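Local coordinates for Alpha/beta hydrolase fold-3 domain protein (Sulfolobus islandicus, PDB 5LK6) that probably hydrolyses carboxylic ester bonds, as a thermostable lipase-like carboxylesterase of the alpha/beta hydrolase fold, at residues 177-185 against 217-225. Sequence-based numbering, arbitrary orientation.
Sequences YPAVGFDSV and LLDFRFSPI. With SO4 (sulfate ion), chain E.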
ATOM      1  N   TYR A 177       1.036  11.373   3.789  1.00 17.21           N
ATOM      2  CA  TYR A 177       0.194  12.520   3.517  1.00 15.97           C
ATOM      3  C   TYR A 177       0.870  13.887   3.750  1.00 15.89           C
ATOM      4  O   TYR A 177       0.370  14.762   4.491  1.00 14.01           O
ATOM      5  CB  TYR A 177      -1.178  12.406   4.193  1.00 16.15           C
ATOM      6  CG  TYR A 177      -1.269  11.658   5.545  1.00 15.49           C
ATOM      7  CD1 TYR A 177      -0.937  12.293   6.722  1.00 13.93           C
ATOM      8  CD2 TYR A 177      -1.810  10.365   5.619  1.00 14.38           C
ATOM      9  CE1 TYR A 177      -1.052  11.636   7.925  1.00 14.14           C
ATOM     10  CE2 TYR A 177      -1.923   9.712   6.835  1.00 14.12           C
ATOM     11  CZ  TYR A 177      -1.532  10.358   7.973  1.00 13.72           C
ATOM     12  OH  TYR A 177      -1.634   9.753   9.168  1.00 13.76           O
ATOM     13  N   PRO A 178       1.966  14.104   3.045  1.00 15.57           N
ATOM     14  CA  PRO A 178       2.678  15.359   3.182  1.00 17.46           C
ATOM     15  C   PRO A 178       1.984  16.625   2.681  1.00 18.27           C
ATOM     16  O   PRO A 178       1.196  16.586   1.772  1.00 21.84           O
ATOM     17  CB  PRO A 178       3.916  15.140   2.299  1.00 16.86           C
ATOM     18  CG  PRO A 178       3.403  14.262   1.205  1.00 17.09           C
ATOM     19  CD  PRO A 178       2.519  13.288   1.968  1.00 16.47           C
ATOM     20  N   ALA A 179       2.382  17.739   3.251  1.00 19.04           N
ATOM     21  CA  ALA A 179       2.171  19.057   2.690  1.00 19.27           C
ATOM     22  C   ALA A 179       3.437  19.376   1.901  1.00 19.32           C
ATOM     23  O   ALA A 179       4.503  19.141   2.384  1.00 18.82           O
ATOM     24  CB  ALA A 179       1.919  20.072   3.813  1.00 17.91           C
ATOM     25  N   VAL A 180       3.307  19.824   0.666  1.00 20.45           N
ATOM     26  CA  VAL A 180       4.460  20.092  -0.183  1.00 22.66           C
ATOM     27  C   VAL A 180       4.449  21.493  -0.836  1.00 26.29           C
ATOM     28  O   VAL A 180       5.370  21.856  -1.583  1.00 29.92           O
ATOM     29  CB  VAL A 180       4.575  19.009  -1.281  1.00 23.64           C
ATOM     30  CG1 VAL A 180       4.771  17.634  -0.657  1.00 23.36           C
ATOM     31  CG2 VAL A 180       3.395  19.008  -2.275  1.00 24.00           C
ATOM     32  N   GLY A 181       3.390  22.260  -0.612  1.00 29.23           N
ATOM     33  CA  GLY A 181       3.463  23.668  -0.803  1.00 31.08           C
ATOM     34  C   GLY A 181       2.117  24.317  -0.885  1.00 32.26           C
ATOM     35  O   GLY A 181       1.119  23.716  -0.575  1.00 35.56           O
ATOM     36  N   PHE A 182       2.130  25.563  -1.334  1.00 34.04           N
ATOM     37  CA  PHE A 182       0.971  26.425  -1.377  1.00 34.79           C
ATOM     38  C   PHE A 182       0.054  25.895  -2.435  1.00 30.35           C
ATOM     39  O   PHE A 182       0.498  25.659  -3.516  1.00 27.21           O
ATOM     40  CB  PHE A 182       1.349  27.912  -1.725  1.00 38.15           C
ATOM     41  CG  PHE A 182       0.230  28.908  -1.436  1.00 47.33           C
ATOM     42  CD1 PHE A 182      -0.634  28.759  -0.291  1.00 50.44           C
ATOM     43  CD2 PHE A 182       0.007  29.984  -2.287  1.00 52.15           C
ATOM     44  CE1 PHE A 182      -1.666  29.653  -0.033  1.00 49.72           C
ATOM     45  CE2 PHE A 182      -1.012  30.901  -2.013  1.00 53.52           C
ATOM     46  CZ  PHE A 182      -1.852  30.734  -0.895  1.00 53.42           C
ATOM     47  N   ASP A 183      -1.232  25.767  -2.129  1.00 28.71           N
ATOM     48  CA  ASP A 183      -2.195  25.223  -3.065  1.00 26.26           C
ATOM     49  C   ASP A 183      -3.550  25.867  -2.825  1.00 25.51           C
ATOM     50  O   ASP A 183      -4.221  25.528  -1.821  1.00 23.23           O
ATOM     51  CB  ASP A 183      -2.267  23.707  -2.860  1.00 27.15           C
ATOM     52  CG  ASP A 183      -3.371  23.022  -3.697  1.00 29.18           C
ATOM     53  OD1 ASP A 183      -3.797  23.623  -4.732  1.00 28.69           O
ATOM     54  OD2 ASP A 183      -3.750  21.846  -3.344  1.00 28.12           O
ATOM     55  N   SER A 184      -3.941  26.747  -3.768  1.00 26.25           N
ATOM     56  CA  SER A 184      -5.254  27.426  -3.803  1.00 25.84           C
ATOM     57  C   SER A 184      -6.135  26.927  -4.915  1.00 23.47           C
ATOM     58  O   SER A 184      -7.218  27.478  -5.101  1.00 26.63           O
ATOM     59  CB  SER A 184      -5.121  28.962  -3.994  1.00 29.31           C
ATOM     60  OG  SER A 184      -3.790  29.461  -3.942  1.00 34.36           O
ATOM     61  N   VAL A 185      -5.697  25.884  -5.625  1.00 22.03           N
ATOM     62  CA  VAL A 185      -6.337  25.422  -6.856  1.00 20.40           C
ATOM     63  C   VAL A 185      -6.609  23.968  -7.036  1.00 20.57           C
ATOM     64  O   VAL A 185      -7.498  23.620  -7.839  1.00 21.58           O
ATOM     65  CB  VAL A 185      -5.577  25.819  -8.099  1.00 20.45           C
ATOM     66  CG1 VAL A 185      -5.531  27.327  -8.208  1.00 21.60           C
ATOM     67  CG2 VAL A 185      -4.187  25.273  -8.065  1.00 21.94           C
ATOM     68  N   LEU A 217       5.942  31.324   1.660  1.00 21.62           N
ATOM     69  CA  LEU A 217       5.190  30.373   0.811  1.00 21.00           C
ATOM     70  C   LEU A 217       5.974  29.921  -0.426  1.00 20.67           C
ATOM     71  O   LEU A 217       5.720  28.850  -0.944  1.00 22.22           O
ATOM     72  CB  LEU A 217       3.827  30.940   0.391  1.00 20.15           C
ATOM     73  CG  LEU A 217       2.792  31.285   1.503  1.00 21.31           C
ATOM     74  CD1 LEU A 217       1.710  32.253   1.014  1.00 20.86           C
ATOM     75  CD2 LEU A 217       2.155  30.029   2.069  1.00 20.26           C
ATOM     76  N   LEU A 218       6.906  30.735  -0.892  1.00 21.17           N
ATOM     77  CA  LEU A 218       7.645  30.458  -2.123  1.00 22.66           C
ATOM     78  C   LEU A 218       8.980  29.888  -1.857  1.00 22.57           C
ATOM     79  O   LEU A 218       9.693  29.627  -2.798  1.00 22.59           O
ATOM     80  CB  LEU A 218       7.850  31.716  -2.959  1.00 22.75           C
ATOM     81  CG  LEU A 218       6.535  32.391  -3.253  1.00 26.54           C
ATOM     82  CD1 LEU A 218       6.801  33.816  -3.744  1.00 29.03           C
ATOM     83  CD2 LEU A 218       5.674  31.573  -4.208  1.00 27.11           C
ATOM     84  N   ASP A 219       9.325  29.720  -0.590  1.00 23.39           N
ATOM     85  CA  ASP A 219      10.625  29.216  -0.198  1.00 23.96           C
ATOM     86  C   ASP A 219      10.550  27.676  -0.234  1.00 25.05           C
ATOM     87  O   ASP A 219       9.611  27.049   0.298  1.00 24.80           O
ATOM     88  CB  ASP A 219      10.912  29.769   1.177  1.00 24.23           C
ATOM     89  CG  ASP A 219      12.293  29.447   1.689  1.00 26.26           C
ATOM     90  OD1 ASP A 219      12.763  28.292   1.651  1.00 25.24           O
ATOM     91  OD2 ASP A 219      12.892  30.382   2.260  1.00 33.15           O
ATOM     92  N   PHE A 220      11.545  27.058  -0.855  1.00 25.61           N
ATOM     93  CA  PHE A 220      11.531  25.612  -1.056  1.00 24.45           C
ATOM     94  C   PHE A 220      11.527  24.839   0.264  1.00 22.59           C
ATOM     95  O   PHE A 220      11.082  23.679   0.298  1.00 22.03           O
ATOM     96  CB  PHE A 220      12.666  25.151  -2.009  1.00 25.52           C
ATOM     97  CG  PHE A 220      14.007  25.003  -1.346  1.00 29.35           C
ATOM     98  CD1 PHE A 220      14.363  23.802  -0.713  1.00 31.79           C
ATOM     99  CD2 PHE A 220      14.929  26.064  -1.342  1.00 32.14           C
ATOM    100  CE1 PHE A 220      15.609  23.687  -0.081  1.00 33.73           C
ATOM    101  CE2 PHE A 220      16.184  25.942  -0.743  1.00 31.54           C
ATOM    102  CZ  PHE A 220      16.522  24.756  -0.109  1.00 33.58           C
ATOM    103  N   ARG A 221      12.012  25.450   1.346  1.00 20.64           N
ATOM    104  CA  ARG A 221      11.992  24.771   2.653  1.00 19.84           C
ATOM    105  C   ARG A 221      10.606  24.724   3.288  1.00 19.14           C
ATOM    106  O   ARG A 221      10.422  24.113   4.366  1.00 19.18           O
ATOM    107  CB  ARG A 221      12.988  25.396   3.606  1.00 19.94           C
ATOM    108  CG  ARG A 221      14.429  25.358   3.081  1.00 20.70           C
ATOM    109  CD  ARG A 221      15.361  26.334   3.794  1.00 20.28           C
ATOM    110  NE  ARG A 221      14.888  27.713   3.674  1.00 19.35           N
ATOM    111  CZ  ARG A 221      15.195  28.716   4.485  1.00 20.09           C
ATOM    112  NH1 ARG A 221      15.979  28.566   5.537  1.00 18.51           N
ATOM    113  NH2 ARG A 221      14.633  29.909   4.260  1.00 22.93           N
ATOM    114  N   PHE A 222       9.656  25.408   2.667  1.00 17.99           N
ATOM    115  CA  PHE A 222       8.233  25.226   2.951  1.00 19.84           C
ATOM    116  C   PHE A 222       7.432  24.552   1.791  1.00 20.46           C
ATOM    117  O   PHE A 222       6.511  23.751   2.050  1.00 18.85           O
ATOM    118  CB  PHE A 222       7.582  26.580   3.283  1.00 20.90           C
ATOM    119  CG  PHE A 222       6.136  26.460   3.621  1.00 21.48           C
ATOM    120  CD1 PHE A 222       5.744  25.868   4.815  1.00 22.26           C
ATOM    121  CD2 PHE A 222       5.156  26.863   2.723  1.00 21.84           C
ATOM    122  CE1 PHE A 222       4.390  25.727   5.136  1.00 23.02           C
ATOM    123  CE2 PHE A 222       3.805  26.717   3.044  1.00 21.61           C
ATOM    124  CZ  PHE A 222       3.423  26.136   4.236  1.00 21.03           C
ATOM    125  N   SER A 223       7.795  24.901   0.540  1.00 21.26           N
ATOM    126  CA  SER A 223       7.201  24.342  -0.656  1.00 21.90           C
ATOM    127  C   SER A 223       8.243  23.551  -1.435  1.00 20.99           C
ATOM    128  O   SER A 223       8.743  24.013  -2.436  1.00 22.44           O
ATOM    129  CB  SER A 223       6.559  25.445  -1.515  1.00 22.68           C
ATOM    130  OG  SER A 223       5.423  26.017  -0.870  1.00 22.30           O
ATOM    131  N   PRO A 224       8.533  22.327  -1.002  1.00 19.53           N
ATOM    132  CA  PRO A 224       9.540  21.585  -1.682  1.00 20.71           C
ATOM    133  C   PRO A 224       9.259  21.365  -3.142  1.00 22.83           C
ATOM    134  O   PRO A 224      10.211  21.256  -3.935  1.00 21.32           O
ATOM    135  CB  PRO A 224       9.587  20.261  -0.932  1.00 20.49           C
ATOM    136  CG  PRO A 224       8.449  20.268  -0.020  1.00 20.84           C
ATOM    137  CD  PRO A 224       8.158  21.688   0.250  1.00 20.00           C
ATOM    138  N   ILE A 225       7.975  21.341  -3.509  1.00 24.79           N
ATOM    139  CA  ILE A 225       7.609  21.203  -4.903  1.00 25.80           C
ATOM    140  C   ILE A 225       8.096  22.357  -5.779  1.00 26.35           C
ATOM    141  O   ILE A 225       8.133  22.222  -6.984  1.00 28.65           O
ATOM    142  CB  ILE A 225       6.076  20.996  -5.076  1.00 27.08           C
ATOM    143  CG1 ILE A 225       5.776  20.394  -6.469  1.00 26.62           C
ATOM    144  CG2 ILE A 225       5.299  22.291  -4.810  1.00 27.89           C
ATOM    145  CD1 ILE A 225       4.582  19.460  -6.521  1.00 25.97           C
TER
HETATM  146  S   SO4 E 401      16.057  32.598   6.599  1.00 37.41           S
HETATM  147  O1  SO4 E 401      15.690  32.814   8.002  1.00 32.09           O
HETATM  148  O2  SO4 E 401      16.835  31.283   6.607  1.00 31.42           O
HETATM  149  O3  SO4 E 401      14.793  32.732   5.779  1.00 33.72           O
HETATM  150  O4  SO4 E 401      16.830  33.701   6.026  1.00 32.42           O
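V180 and G181 meet S223, P224 and I225 where two loops of the alpha/beta hydrolase fold come together, one following strand 173-176 and the other leading to strand 236-241. The pairing illustrates how irregular segments can dock around a single carbonyl. V180 O accepts from I225 N at 3.3 Å, nearly straight at 167° and in the carbonyl plane, while S223 CA, the P224 ring and I225 CG2 lie around the same oxygen. V180, S223 and P224 are buried here. With chi1 at -68°, S223 OG points away from its own carbonyl carbon, which lets it donate to L217 O at 2.8 Å and receive a weak bond from F182 N. N155 of helix 152-163 ties the two loops, its ND2 bonding both A179 O and F222 O.

The outer side is looser. Over one face of the exposed F182 ring, L217 CD1 makes a CH-pi contact, and L217 CD2 lies 3.9 Å from F182 CD1. Away from the 177-185 loop, D219 OD1 accepts R221 N in an Asx turn, and R221 NE and NH2 pair with D219 OD1 and OD2, NH2 to OD2 being a 2.7 Å salt bridge. A methionine in place of R221 would probably leave the D219 carboxylate without this charge partner. A sulfate, probably from the crystallisation liquor and also bound by R212, accepts hydrogen bonds at the guanidinium edge, R221 NH1 to O2 at 3.0 Å and NH2 to O3 at 3.2 Å.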